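Local coordinates for protein aminoacyl-tRNA synthetase (Cryptosporidium parvum, PDB 5F9Z) that probably joins proline to its cognate tRNA at the expense of ATP, and binds halofuginone, an ATP analogue and zinc, at residues Glu317-Ile322 with Arg368-Arg373; Asn324-Ile329 with Ile388-Leu393; Leu361-Gly366 with Val375-Arg380. All blocks are in the same frame, centred on the assembly; numbering follows the deposited sequence.

Interaction 1. Residues Glu317-Ile322 with Arg368-Arg373; sequences EEQKKI and RDIEKR
Ile-370 meets Gln-319 and Ile-322 where two helices of the alpha/beta anticodon-binding domain cross. The short helical segments 317-322 and 368-372 cross at 71°. Their axes come no closer than 10.3 Å, and side chains fill the gap. No hydrogen bond joins the two segments.

Ile-370 carries most of the contact. Its side chain sets out toward the other helix, and its two branches take different partners. The CG1-CD1 arm lies across the aliphatic start of Gln-319 at about a right angle. Ile-370 CD1 sits 3.7 Å from Gln-319 CB and equally near its CG. Gln-319 offers this side to the isoleucine because its chain starts with CG opposite the backbone N (chi1 -166°) and then runs extended. Its amide is used elsewhere. NE2 bonds to the backbone O of Val-365 at the end of strand 361-365, which fixes the outer end of the chain beside the sheet.

The other branch, Ile-370 CG2, is turned to Ile-322. It lies 4.1 Å from Ile-322 CG1, with the two side chains meeting at a slant. The same methyl lies near the backbone of the first helix, 4.3 Å from Glu-318 O. Val-365 touches both isoleucines from the sheet side.

Arg-373 closes the contact at the far end. It is the first residue to leave the helix, with positive phi, in a Schellman motif. Its side chain starts off to one side, but a bend at chi3 (53°) brings the guanidinium nearer to the first helix. The group approaches Ile-322 obliquely. NH1 forms a salt bridge with Glu-325, one turn further along the same helix as Ile-322. The other terminal nitrogen, Arg-373 NH2, lies 3.7 Å from Ile-322 CD1.

Interaction 2. Residues Asn324-Ile329 with Ile388-Leu393; sequences NEVECI and IPISEL
Val-326 and Ile-329 pack on Leu-393 and Ile-390, joining helix 317-332 to the turn that leads from strand 385-389 into helix 393-417 of the alpha/beta anticodon-binding domain.

Most of the contact is apolar. Leu-393 CD1 is straddled by both methyls of Val-326, with CG1 and CG2 each 3.7 Å away. The two side chains cross at about a right angle. Ile-329 reaches across in the same way toward Ile-390. Its CG1 lies beside the backbone N (chi1 -66°) and the arm then runs straight, which puts Ile-329 CD1 3.7 Å from Ile-390 CG2. Its other branch, Ile-329 CG2, is 4.2 Å from Leu-393 CB.

One contact mixes charge and hydrocarbon. The extended chain of Glu-325 lies crosswise over Ile-390, with its CD 3.9 Å from Ile-390 CG2. The carboxylate oxygens are held by Arg-373.

No hydrogen bond crosses between the segments. Backbone bonds instead shape the turn. Glu-392 N donates to Pro-389 O over 2.9 Å, and Leu-393 N donates to Ile-390 O. Winding of this kind lets Ile-390 and Leu-393 both face the helix, while Ser-391 and Glu-392 point away. The carbonyl of this turn also meets the helix side chain: Ile-390 O lies 3.8 Å from Ile-329 CD1.

Interaction 3. Residues Leu361-Gly366 with Val375-Arg380; sequences LRFEVG and VRVVVR
Arg-376 O takes the shortest hydrogen bond between the two strands, from Glu-364 N at 2.8 Å. The bond is nearly straight (169°). The same oxygen also receives a CA-H...O contact from Phe-363 CA.

Strands 361-365 and 375-379 are antiparallel neighbours. Glu-364 with Arg-376 and Arg-362 with Val-378 are hydrogen-bonded pairs, each with two backbone bonds. The return bond from Arg-376 N to Glu-364 O is longer, at 3.3 Å. Phe-363 with Val-377 and Leu-361 with Val-379 are non-hydrogen-bonded pairs.

Arg-362, Glu-364, Arg-376 and Val-378 share one face. The CG of Arg-362 sits between its backbone N and carbonyl carbon (chi1 72°), and the chain lies alongside Val-378. Val-378 CG1 lies over one guanidinium face, toward its rim. Arg-362 NE donates in its own plane to the anti lone pair of Glu-364 OE2, 3.0 Å away. Glu-364 OE1 lies 3.5 Å from Arg-376 CG, and a water links OE1 to Arg-376 NH1. Arg-362 has a second acid in Glu-355. Arg-376 forms its salt bridge with Asp-387.

The other face is apolar. Phe-363 CE1 touches Val-377 CG2 at 3.5 Å, while Val-375 CG2 lies over one face of the ring. Leu-361 CD2 packs on Val-379 CG2 at 3.9 Å, the two side chains running side by side.

Helices 317-332 and 393-417 cover this apolar face: Phe-363 touches Val-326 of the first and Ile-397 of the second. Strand 304-308 pairs with the other edge of 361-365, and strand 385-389 follows 374-379 in the sheet.

In the fold
All three contacts lie in the anticodon-binding domain, well away from the centre of the chain. Their centres are about 11 to 13 Å apart. Interactions 1 and 2 use successive parts of helix 317-332. Interaction 3 pairs two inner strands of the five-stranded mixed sheet beneath it, and helix 367-372 of interaction 1 connects those strands. Strand 385-389, used by interaction 2, lies next to 374-379. Along the chain, helix 317-332 comes first, then strand 361-365, helix 367-372, strand 374-379 and finally the turn 388-393. Ile-322, Val-326, Phe-363 and Val-375 join the contacts into a continuous core, which holds together the domain that probably recognises the tRNA anticodon.

Interaction 1. Residues Glu317-Ile322 with Arg368-Arg373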
ATOM      1  N   GLU A 317       3.742 -25.327  36.120  1.00 39.84           N
ATOM      2  CA  GLU A 317       2.308 -25.475  35.898  1.00 38.23           C
ATOM      3  C   GLU A 317       1.575 -24.158  36.122  1.00 38.70           C
ATOM      4  O   GLU A 317       0.673 -23.802  35.353  1.00 36.99           O
ATOM      5  CB  GLU A 317       1.745 -26.569  36.806  1.00 37.90           C
ATOM      6  CG  GLU A 317       2.285 -27.970  36.524  1.00 38.00           C
ATOM      7  CD  GLU A 317       3.685 -28.192  37.073  1.00 37.59           C
ATOM      8  OE1 GLU A 317       4.198 -27.300  37.783  1.00 36.51           O
ATOM      9  OE2 GLU A 317       4.274 -29.257  36.793  1.00 38.28           O
ATOM     10  N   GLU A 318       1.948 -23.418  37.169  1.00 40.14           N
ATOM     11  CA  GLU A 318       1.364 -22.101  37.387  1.00 41.14           C
ATOM     12  C   GLU A 318       1.829 -21.088  36.349  1.00 39.10           C
ATOM     13  O   GLU A 318       1.122 -20.105  36.101  1.00 37.65           O
ATOM     14  CB  GLU A 318       1.696 -21.602  38.794  1.00 44.43           C
ATOM     15  CG  GLU A 318       0.935 -22.322  39.894  1.00 48.66           C
ATOM     16  CD  GLU A 318      -0.557 -22.062  39.831  1.00 51.03           C
ATOM     17  OE1 GLU A 318      -0.956 -20.879  39.848  1.00 51.62           O
ATOM     18  OE2 GLU A 318      -1.332 -23.039  39.756  1.00 52.40           O
ATOM     19  N   GLN A 319       2.996 -21.306  35.739  1.00 38.99           N
ATOM     20  CA  GLN A 319       3.455 -20.411  34.682  1.00 36.70           C
ATOM     21  C   GLN A 319       2.652 -20.613  33.404  1.00 36.27           C
ATOM     22  O   GLN A 319       2.268 -19.640  32.745  1.00 35.76           O
ATOM     23  CB  GLN A 319       4.946 -20.628  34.425  1.00 35.33           C
ATOM     24  CG  GLN A 319       5.612 -19.540  33.601  1.00 33.25           C
ATOM     25  CD  GLN A 319       7.124 -19.646  33.623  1.00 33.82           C
ATOM     26  OE1 GLN A 319       7.680 -20.689  33.968  1.00 34.51           O
ATOM     27  NE2 GLN A 319       7.799 -18.561  33.261  1.00 33.30           N
ATOM     28  N   LYS A 320       2.390 -21.870  33.036  1.00 36.51           N
ATOM     29  CA  LYS A 320       1.540 -22.140  31.882  1.00 34.89           C
ATOM     30  C   LYS A 320       0.103 -21.710  32.138  1.00 34.34           C
ATOM     31  O   LYS A 320      -0.603 -21.316  31.201  1.00 35.13           O
ATOM     32  CB  LYS A 320       1.588 -23.627  31.527  1.00 34.03           C
ATOM     33  N   LYS A 321      -0.343 -21.771  33.393  1.00 33.95           N
ATOM     34  CA  LYS A 321      -1.708 -21.378  33.721  1.00 35.83           C
ATOM     35  C   LYS A 321      -1.894 -19.870  33.594  1.00 35.77           C
ATOM     36  O   LYS A 321      -2.954 -19.403  33.164  1.00 35.75           O
ATOM     37  CB  LYS A 321      -2.053 -21.857  35.130  1.00 39.10           C
ATOM     38  CG  LYS A 321      -3.499 -21.665  35.540  1.00 41.06           C
ATOM     39  CD  LYS A 321      -3.750 -22.335  36.881  1.00 43.95           C
ATOM     40  CE  LYS A 321      -5.021 -21.828  37.532  1.00 46.61           C
ATOM     41  NZ  LYS A 321      -4.807 -21.580  38.986  1.00 49.79           N
ATOM     42  N   ILE A 322      -0.872 -19.093  33.962  1.00 34.83           N
ATOM     43  CA  ILE A 322      -0.954 -17.644  33.814  1.00 34.08           C
ATOM     44  C   ILE A 322      -0.925 -17.255  32.341  1.00 31.37           C
ATOM     45  O   ILE A 322      -1.682 -16.382  31.901  1.00 29.94           O
ATOM     46  CB  ILE A 322       0.176 -16.960  34.606  1.00 36.04           C
ATOM     47  CG1 ILE A 322      -0.089 -17.066  36.108  1.00 39.28           C
ATOM     48  CG2 ILE A 322       0.321 -15.503  34.193  1.00 35.04           C
ATOM     49  CD1 ILE A 322      -1.371 -16.391  36.548  1.00 40.37           C
ATOM     50  N   ARG A 368       8.329 -13.209  39.198  1.00 40.83           N
ATOM     51  CA  ARG A 368       7.774 -11.986  39.768  1.00 42.24           C
ATOM     52  C   ARG A 368       6.427 -11.639  39.148  1.00 43.12           C
ATOM     53  O   ARG A 368       5.550 -11.098  39.832  1.00 43.86           O
ATOM     54  CB  ARG A 368       8.755 -10.828  39.585  1.00 42.07           C
ATOM     55  N   ASP A 369       6.242 -11.944  37.862  1.00 42.23           N
ATOM     56  CA  ASP A 369       4.969 -11.660  37.210  1.00 40.65           C
ATOM     57  C   ASP A 369       3.882 -12.619  37.681  1.00 40.32           C
ATOM     58  O   ASP A 369       2.726 -12.216  37.858  1.00 37.78           O
ATOM     59  CB  ASP A 369       5.137 -11.732  35.693  1.00 40.35           C
ATOM     60  CG  ASP A 369       6.264 -10.852  35.192  1.00 41.61           C
ATOM     61  OD1 ASP A 369       6.022  -9.649  34.958  1.00 41.89           O
ATOM     62  OD2 ASP A 369       7.393 -11.362  35.034  1.00 42.23           O
ATOM     63  N   ILE A 370       4.234 -13.890  37.885  1.00 43.80           N
ATOM     64  CA  ILE A 370       3.272 -14.857  38.408  1.00 45.17           C
ATOM     65  C   ILE A 370       2.858 -14.480  39.825  1.00 48.62           C
ATOM     66  O   ILE A 370       1.691 -14.625  40.209  1.00 47.54           O
ATOM     67  CB  ILE A 370       3.866 -16.277  38.356  1.00 45.21           C
ATOM     68  CG1 ILE A 370       4.301 -16.629  36.934  1.00 43.39           C
ATOM     69  CG2 ILE A 370       2.866 -17.299  38.879  1.00 45.82           C
ATOM     70  CD1 ILE A 370       5.121 -17.894  36.851  1.00 43.58           C
ATOM     71  N   GLU A 371       3.808 -13.982  40.618  1.00 53.38           N
ATOM     72  CA  GLU A 371       3.537 -13.693  42.022  1.00 56.64           C
ATOM     73  C   GLU A 371       2.578 -12.519  42.176  1.00 56.64           C
ATOM     74  O   GLU A 371       1.733 -12.516  43.080  1.00 58.87           O
ATOM     75  CB  GLU A 371       4.852 -13.419  42.752  1.00 59.61           C
ATOM     76  CG  GLU A 371       4.723 -13.247  44.253  1.00 63.20           C
ATOM     77  CD  GLU A 371       6.068 -13.031  44.922  1.00 67.90           C
ATOM     78  OE1 GLU A 371       7.093 -13.036  44.207  1.00 68.91           O
ATOM     79  OE2 GLU A 371       6.100 -12.856  46.157  1.00 70.83           O
ATOM     80  N   LYS A 372       2.687 -11.520  41.306  1.00 52.39           N
ATOM     81  CA  LYS A 372       1.859 -10.324  41.385  1.00 49.81           C
ATOM     82  C   LYS A 372       0.586 -10.419  40.554  1.00 44.84           C
ATOM     83  O   LYS A 372      -0.218  -9.482  40.579  1.00 42.91           O
ATOM     84  CB  LYS A 372       2.663  -9.099  40.936  1.00 50.57           C
ATOM     85  CG  LYS A 372       3.977  -8.908  41.675  1.00 53.29           C
ATOM     86  CD  LYS A 372       4.819  -7.822  41.024  1.00 54.31           C
ATOM     87  CE  LYS A 372       4.136  -6.466  41.102  1.00 55.02           C
ATOM     88  NZ  LYS A 372       3.975  -6.007  42.510  1.00 57.24           N
ATOM     89  N   ARG A 373       0.381 -11.523  39.834  1.00 42.62           N
ATOM     90  CA  ARG A 373      -0.695 -11.640  38.849  1.00 39.79           C
ATOM     91  C   ARG A 373      -0.682 -10.445  37.898  1.00 37.81           C
ATOM     92  O   ARG A 373      -1.689  -9.766  37.685  1.00 36.58           O
ATOM     93  CB  ARG A 373      -2.057 -11.806  39.526  1.00 39.79           C
ATOM     94  CG  ARG A 373      -2.291 -13.205  40.076  1.00 40.16           C
ATOM     95  CD  ARG A 373      -3.740 -13.425  40.480  1.00 40.67           C
ATOM     96  NE  ARG A 373      -4.672 -13.111  39.400  1.00 40.16           N
ATOM     97  CZ  ARG A 373      -4.930 -13.913  38.371  1.00 39.22           C
ATOM     98  NH1 ARG A 373      -5.797 -13.541  37.439  1.00 37.42           N
ATOM     99  NH2 ARG A 373      -4.316 -15.083  38.264  1.00 39.74           N
TER

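Interaction 2. Residues Asn324-Ile329 with Ile388-Leu393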
ATOM      1  N   ASN A 324      -1.885 -19.109  29.781  1.00 29.90           N
ATOM      2  CA  ASN A 324      -3.167 -19.486  29.195  1.00 29.94           C
ATOM      3  C   ASN A 324      -4.269 -18.520  29.613  1.00 27.50           C
ATOM      4  O   ASN A 324      -5.153 -18.195  28.813  1.00 26.66           O
ATOM      5  CB  ASN A 324      -3.532 -20.916  29.587  1.00 33.49           C
ATOM      6  CG  ASN A 324      -2.655 -21.950  28.908  1.00 36.04           C
ATOM      7  OD1 ASN A 324      -2.011 -21.668  27.897  1.00 35.51           O
ATOM      8  ND2 ASN A 324      -2.633 -23.159  29.457  1.00 38.71           N
ATOM      9  N   GLU A 325      -4.234 -18.053  30.863  1.00 27.56           N
ATOM     10  CA  GLU A 325      -5.222 -17.081  31.318  1.00 28.95           C
ATOM     11  C   GLU A 325      -5.082 -15.768  30.558  1.00 28.04           C
ATOM     12  O   GLU A 325      -6.076 -15.192  30.102  1.00 28.92           O
ATOM     13  CB  GLU A 325      -5.081 -16.852  32.824  1.00 31.33           C
ATOM     14  CG  GLU A 325      -5.942 -15.717  33.358  1.00 33.75           C
ATOM     15  CD  GLU A 325      -5.822 -15.546  34.858  1.00 35.72           C
ATOM     16  OE1 GLU A 325      -6.815 -15.126  35.490  1.00 37.02           O
ATOM     17  OE2 GLU A 325      -4.739 -15.835  35.407  1.00 36.32           O
ATOM     18  N   VAL A 326      -3.848 -15.282  30.406  1.00 28.05           N
ATOM     19  CA  VAL A 326      -3.616 -14.054  29.650  1.00 27.26           C
ATOM     20  C   VAL A 326      -4.008 -14.246  28.190  1.00 25.97           C
ATOM     21  O   VAL A 326      -4.631 -13.370  27.578  1.00 24.41           O
ATOM     22  CB  VAL A 326      -2.148 -13.608  29.792  1.00 26.77           C
ATOM     23  CG1 VAL A 326      -1.854 -12.440  28.865  1.00 26.30           C
ATOM     24  CG2 VAL A 326      -1.845 -13.234  31.233  1.00 25.90           C
ATOM     25  N   GLU A 327      -3.654 -15.396  27.610  1.00 26.90           N
ATOM     26  CA  GLU A 327      -4.020 -15.670  26.223  1.00 28.23           C
ATOM     27  C   GLU A 327      -5.533 -15.751  26.059  1.00 29.51           C
ATOM     28  O   GLU A 327      -6.081 -15.306  25.043  1.00 28.60           O
ATOM     29  CB  GLU A 327      -3.360 -16.964  25.751  1.00 29.64           C
ATOM     30  CG  GLU A 327      -3.624 -17.299  24.292  1.00 31.06           C
ATOM     31  CD  GLU A 327      -3.080 -18.657  23.896  1.00 35.34           C
ATOM     32  OE1 GLU A 327      -2.977 -19.538  24.775  1.00 37.21           O
ATOM     33  OE2 GLU A 327      -2.752 -18.844  22.704  1.00 36.98           O
ATOM     34  N   CYS A 328      -6.226 -16.318  27.050  1.00 30.87           N
ATOM     35  CA  CYS A 328      -7.682 -16.400  26.982  1.00 32.76           C
ATOM     36  C   CYS A 328      -8.317 -15.020  27.079  1.00 32.80           C
ATOM     37  O   CYS A 328      -9.293 -14.729  26.378  1.00 33.50           O
ATOM     38  CB  CYS A 328      -8.208 -17.314  28.089  1.00 35.91           C
ATOM     39  SG  CYS A 328     -10.010 -17.418  28.176  1.00 39.97           S
ATOM     40  N   ILE A 329      -7.778 -14.157  27.944  1.00 32.28           N
ATOM     41  CA  ILE A 329      -8.307 -12.803  28.073  1.00 31.20           C
ATOM     42  C   ILE A 329      -8.098 -12.021  26.782  1.00 30.39           C
ATOM     43  O   ILE A 329      -8.991 -11.294  26.329  1.00 31.63           O
ATOM     44  CB  ILE A 329      -7.660 -12.094  29.277  1.00 29.99           C
ATOM     45  CG1 ILE A 329      -8.084 -12.768  30.584  1.00 29.82           C
ATOM     46  CG2 ILE A 329      -8.025 -10.617  29.294  1.00 29.38           C
ATOM     47  CD1 ILE A 329      -7.409 -12.195  31.809  1.00 29.78           C
ATOM     48  N   ILE A 388       1.246  -4.469  33.802  1.00 35.05           N
ATOM     49  CA  ILE A 388      -0.213  -4.408  33.776  1.00 33.02           C
ATOM     50  C   ILE A 388      -0.751  -5.583  34.581  1.00 31.15           C
ATOM     51  O   ILE A 388      -0.379  -6.729  34.304  1.00 28.88           O
ATOM     52  CB  ILE A 388      -0.764  -4.442  32.339  1.00 31.13           C
ATOM     53  CG1 ILE A 388      -0.111  -3.351  31.486  1.00 32.89           C
ATOM     54  CG2 ILE A 388      -2.276  -4.282  32.346  1.00 30.59           C
ATOM     55  CD1 ILE A 388      -0.376  -1.948  31.986  1.00 36.77           C
ATOM     56  N   PRO A 389      -1.603  -5.352  35.579  1.00 30.94           N
ATOM     57  CA  PRO A 389      -2.258  -6.475  36.255  1.00 30.30           C
ATOM     58  C   PRO A 389      -3.108  -7.271  35.277  1.00 31.62           C
ATOM     59  O   PRO A 389      -3.638  -6.735  34.300  1.00 32.72           O
ATOM     60  CB  PRO A 389      -3.119  -5.794  37.325  1.00 31.09           C
ATOM     61  CG  PRO A 389      -2.469  -4.466  37.547  1.00 32.69           C
ATOM     62  CD  PRO A 389      -1.923  -4.060  36.208  1.00 32.04           C
ATOM     63  N   ILE A 390      -3.227  -8.573  35.550  1.00 32.11           N
ATOM     64  CA  ILE A 390      -3.987  -9.457  34.669  1.00 30.84           C
ATOM     65  C   ILE A 390      -5.433  -8.988  34.557  1.00 32.16           C
ATOM     66  O   ILE A 390      -6.047  -9.067  33.485  1.00 30.61           O
ATOM     67  CB  ILE A 390      -3.893 -10.912  35.168  1.00 30.68           C
ATOM     68  CG1 ILE A 390      -2.457 -11.424  35.035  1.00 30.45           C
ATOM     69  CG2 ILE A 390      -4.849 -11.814  34.406  1.00 29.60           C
ATOM     70  CD1 ILE A 390      -2.256 -12.828  35.559  1.00 30.33           C
ATOM     71  N   SER A 391      -5.991  -8.467  35.653  1.00 34.13           N
ATOM     72  CA  SER A 391      -7.366  -7.983  35.635  1.00 35.09           C
ATOM     73  C   SER A 391      -7.537  -6.730  34.784  1.00 34.12           C
ATOM     74  O   SER A 391      -8.672  -6.379  34.445  1.00 35.06           O
ATOM     75  CB  SER A 391      -7.844  -7.710  37.062  1.00 37.15           C
ATOM     76  OG  SER A 391      -7.025  -6.743  37.696  1.00 38.86           O
ATOM     77  N   GLU A 392      -6.446  -6.049  34.433  1.00 33.23           N
ATOM     78  CA  GLU A 392      -6.505  -4.852  33.604  1.00 32.91           C
ATOM     79  C   GLU A 392      -6.193  -5.123  32.138  1.00 29.89           C
ATOM     80  O   GLU A 392      -6.306  -4.207  31.318  1.00 29.84           O
ATOM     81  CB  GLU A 392      -5.539  -3.788  34.136  1.00 34.60           C
ATOM     82  CG  GLU A 392      -5.900  -3.226  35.503  1.00 39.41           C
ATOM     83  CD  GLU A 392      -4.975  -2.101  35.928  1.00 42.89           C
ATOM     84  OE1 GLU A 392      -4.083  -1.732  35.133  1.00 43.10           O
ATOM     85  OE2 GLU A 392      -5.139  -1.582  37.052  1.00 45.19           O
ATOM     86  N   LEU A 393      -5.811  -6.353  31.789  1.00 27.91           N
ATOM     87  CA  LEU A 393      -5.403  -6.645  30.418  1.00 27.28           C
ATOM     88  C   LEU A 393      -6.562  -6.489  29.442  1.00 29.24           C
ATOM     89  O   LEU A 393      -6.368  -6.017  28.314  1.00 29.80           O
ATOM     90  CB  LEU A 393      -4.823  -8.056  30.333  1.00 25.81           C
ATOM     91  CG  LEU A 393      -3.473  -8.258  31.018  1.00 25.63           C
ATOM     92  CD1 LEU A 393      -3.078  -9.723  30.989  1.00 25.94           C
ATOM     93  CD2 LEU A 393      -2.418  -7.400  30.344  1.00 23.69           C
TER

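Interaction 3. Residues Leu361-Gly366 with Val375-Arg380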
ATOM      1  N   LEU A 361       3.402  -6.065  20.810  1.00 21.34           N
ATOM      2  CA  LEU A 361       3.682  -6.152  22.235  1.00 22.89           C
ATOM      3  C   LEU A 361       4.199  -7.542  22.570  1.00 26.38           C
ATOM      4  O   LEU A 361       3.754  -8.537  21.989  1.00 28.23           O
ATOM      5  CB  LEU A 361       2.427  -5.857  23.070  1.00 22.02           C
ATOM      6  CG  LEU A 361       1.632  -4.588  22.756  1.00 21.12           C
ATOM      7  CD1 LEU A 361       0.316  -4.590  23.518  1.00 17.61           C
ATOM      8  CD2 LEU A 361       2.441  -3.344  23.086  1.00 21.04           C
ATOM      9  N   ARG A 362       5.140  -7.610  23.506  1.00 27.87           N
ATOM     10  CA  ARG A 362       5.582  -8.879  24.061  1.00 29.11           C
ATOM     11  C   ARG A 362       5.314  -8.886  25.558  1.00 29.54           C
ATOM     12  O   ARG A 362       5.506  -7.874  26.240  1.00 29.28           O
ATOM     13  CB  ARG A 362       7.068  -9.150  23.777  1.00 28.12           C
ATOM     14  CG  ARG A 362       8.059  -8.309  24.560  1.00 29.77           C
ATOM     15  CD  ARG A 362       9.373  -9.061  24.702  1.00 31.02           C
ATOM     16  NE  ARG A 362      10.464  -8.219  25.182  1.00 31.39           N
ATOM     17  CZ  ARG A 362      11.328  -7.596  24.388  1.00 33.31           C
ATOM     18  NH1 ARG A 362      11.227  -7.721  23.071  1.00 35.02           N
ATOM     19  NH2 ARG A 362      12.293  -6.850  24.907  1.00 33.43           N
ATOM     20  N   PHE A 363       4.842 -10.023  26.057  1.00 30.12           N
ATOM     21  CA  PHE A 363       4.564 -10.211  27.474  1.00 29.12           C
ATOM     22  C   PHE A 363       5.651 -11.096  28.065  1.00 29.82           C
ATOM     23  O   PHE A 363       5.825 -12.241  27.634  1.00 30.18           O
ATOM     24  CB  PHE A 363       3.187 -10.840  27.697  1.00 28.76           C
ATOM     25  CG  PHE A 363       2.032  -9.924  27.388  1.00 27.94           C
ATOM     26  CD1 PHE A 363       2.243  -8.620  26.968  1.00 27.20           C
ATOM     27  CD2 PHE A 363       0.728 -10.371  27.533  1.00 26.67           C
ATOM     28  CE1 PHE A 363       1.177  -7.787  26.687  1.00 25.80           C
ATOM     29  CE2 PHE A 363      -0.340  -9.542  27.258  1.00 25.25           C
ATOM     30  CZ  PHE A 363      -0.116  -8.249  26.834  1.00 24.95           C
ATOM     31  N   GLU A 364       6.383 -10.564  29.037  1.00 30.72           N
ATOM     32  CA  GLU A 364       7.390 -11.323  29.765  1.00 31.32           C
ATOM     33  C   GLU A 364       6.765 -11.822  31.062  1.00 31.59           C
ATOM     34  O   GLU A 364       6.349 -11.018  31.904  1.00 34.04           O
ATOM     35  CB  GLU A 364       8.622 -10.464  30.043  1.00 31.71           C
ATOM     36  CG  GLU A 364       9.245  -9.876  28.787  1.00 31.98           C
ATOM     37  CD  GLU A 364      10.421  -8.968  29.083  1.00 35.22           C
ATOM     38  OE1 GLU A 364      10.741  -8.774  30.275  1.00 37.70           O
ATOM     39  OE2 GLU A 364      11.026  -8.448  28.122  1.00 36.10           O
ATOM     40  N   VAL A 365       6.688 -13.140  31.215  1.00 29.52           N
ATOM     41  CA  VAL A 365       6.014 -13.769  32.346  1.00 28.86           C
ATOM     42  C   VAL A 365       7.056 -14.580  33.104  1.00 31.30           C
ATOM     43  O   VAL A 365       7.390 -15.704  32.712  1.00 33.22           O
ATOM     44  CB  VAL A 365       4.838 -14.646  31.903  1.00 28.37           C
ATOM     45  CG1 VAL A 365       4.152 -15.263  33.114  1.00 29.60           C
ATOM     46  CG2 VAL A 365       3.849 -13.830  31.083  1.00 23.50           C
ATOM     47  N   GLY A 366       7.570 -14.015  34.193  1.00 32.25           N
ATOM     48  CA  GLY A 366       8.509 -14.705  35.043  1.00 33.00           C
ATOM     49  C   GLY A 366       7.953 -14.912  36.436  1.00 33.94           C
ATOM     50  O   GLY A 366       6.780 -14.634  36.705  1.00 32.69           O
ATOM     51  N   VAL A 375       1.787  -8.793  34.250  1.00 33.37           N
ATOM     52  CA  VAL A 375       2.632  -9.142  33.115  1.00 33.58           C
ATOM     53  C   VAL A 375       3.503  -7.948  32.753  1.00 33.66           C
ATOM     54  O   VAL A 375       3.071  -6.795  32.861  1.00 32.02           O
ATOM     55  CB  VAL A 375       1.803  -9.600  31.894  1.00 32.92           C
ATOM     56  CG1 VAL A 375       1.131 -10.938  32.171  1.00 33.82           C
ATOM     57  CG2 VAL A 375       0.776  -8.547  31.523  1.00 33.84           C
ATOM     58  N   ARG A 376       4.733  -8.231  32.334  1.00 33.01           N
ATOM     59  CA  ARG A 376       5.655  -7.207  31.859  1.00 33.14           C
ATOM     60  C   ARG A 376       5.437  -7.001  30.364  1.00 30.83           C
ATOM     61  O   ARG A 376       5.657  -7.919  29.567  1.00 29.67           O
ATOM     62  CB  ARG A 376       7.101  -7.607  32.146  1.00 35.57           C
ATOM     63  CG  ARG A 376       8.140  -6.733  31.459  1.00 36.63           C
ATOM     64  CD  ARG A 376       7.988  -5.269  31.847  1.00 36.96           C
ATOM     65  NE  ARG A 376       8.120  -5.064  33.286  1.00 38.87           N
ATOM     66  CZ  ARG A 376       9.274  -4.848  33.908  1.00 40.26           C
ATOM     67  NH1 ARG A 376      10.405  -4.810  33.217  1.00 40.63           N
ATOM     68  NH2 ARG A 376       9.298  -4.671  35.222  1.00 41.06           N
ATOM     69  N   VAL A 377       5.006  -5.801  29.990  1.00 31.76           N
ATOM     70  CA  VAL A 377       4.718  -5.463  28.601  1.00 30.31           C
ATOM     71  C   VAL A 377       5.854  -4.606  28.063  1.00 30.33           C
ATOM     72  O   VAL A 377       6.252  -3.619  28.694  1.00 31.55           O
ATOM     73  CB  VAL A 377       3.372  -4.729  28.475  1.00 28.64           C
ATOM     74  CG1 VAL A 377       3.043  -4.471  27.012  1.00 27.54           C
ATOM     75  CG2 VAL A 377       2.267  -5.526  29.151  1.00 27.64           C
ATOM     76  N   VAL A 378       6.377  -4.983  26.899  1.00 28.50           N
ATOM     77  CA  VAL A 378       7.389  -4.207  26.193  1.00 26.55           C
ATOM     78  C   VAL A 378       6.821  -3.848  24.827  1.00 26.28           C
ATOM     79  O   VAL A 378       6.419  -4.735  24.064  1.00 27.27           O
ATOM     80  CB  VAL A 378       8.713  -4.975  26.054  1.00 26.72           C
ATOM     81  CG1 VAL A 378       9.762  -4.101  25.380  1.00 27.19           C
ATOM     82  CG2 VAL A 378       9.200  -5.449  27.413  1.00 23.24           C
ATOM     83  N   VAL A 379       6.784  -2.556  24.524  1.00 26.44           N
ATOM     84  CA  VAL A 379       6.229  -2.059  23.271  1.00 24.78           C
ATOM     85  C   VAL A 379       7.308  -2.103  22.199  1.00 25.29           C
ATOM     86  O   VAL A 379       8.468  -1.754  22.446  1.00 27.40           O
ATOM     87  CB  VAL A 379       5.664  -0.638  23.450  1.00 24.07           C
ATOM     88  CG1 VAL A 379       4.929  -0.193  22.199  1.00 21.81           C
ATOM     89  CG2 VAL A 379       4.742  -0.588  24.659  1.00 23.38           C
ATOM     90  N   ARG A 380       6.921  -2.531  20.994  1.00 23.41           N
ATOM     91  CA  ARG A 380       7.898  -2.831  19.952  1.00 23.64           C
ATOM     92  C   ARG A 380       8.589  -1.573  19.434  1.00 25.71           C
ATOM     93  O   ARG A 380       9.820  -1.533  19.323  1.00 25.54           O
ATOM     94  CB  ARG A 380       7.215  -3.577  18.804  1.00 21.87           C
ATOM     95  CG  ARG A 380       8.029  -3.659  17.523  1.00 22.65           C
ATOM     96  CD  ARG A 380       9.314  -4.449  17.711  1.00 26.64           C
ATOM     97  NE  ARG A 380      10.075  -4.534  16.467  1.00 28.32           N
ATOM     98  CZ  ARG A 380      10.916  -3.599  16.041  1.00 29.08           C
ATOM     99  NH1 ARG A 380      11.113  -2.501  16.761  1.00 28.89           N
ATOM    100  NH2 ARG A 380      11.561  -3.760  14.893  1.00 29.57           N
TER
HETATM  101  O   HOH W   1      11.466  -5.981  30.483  1.00 41.82           O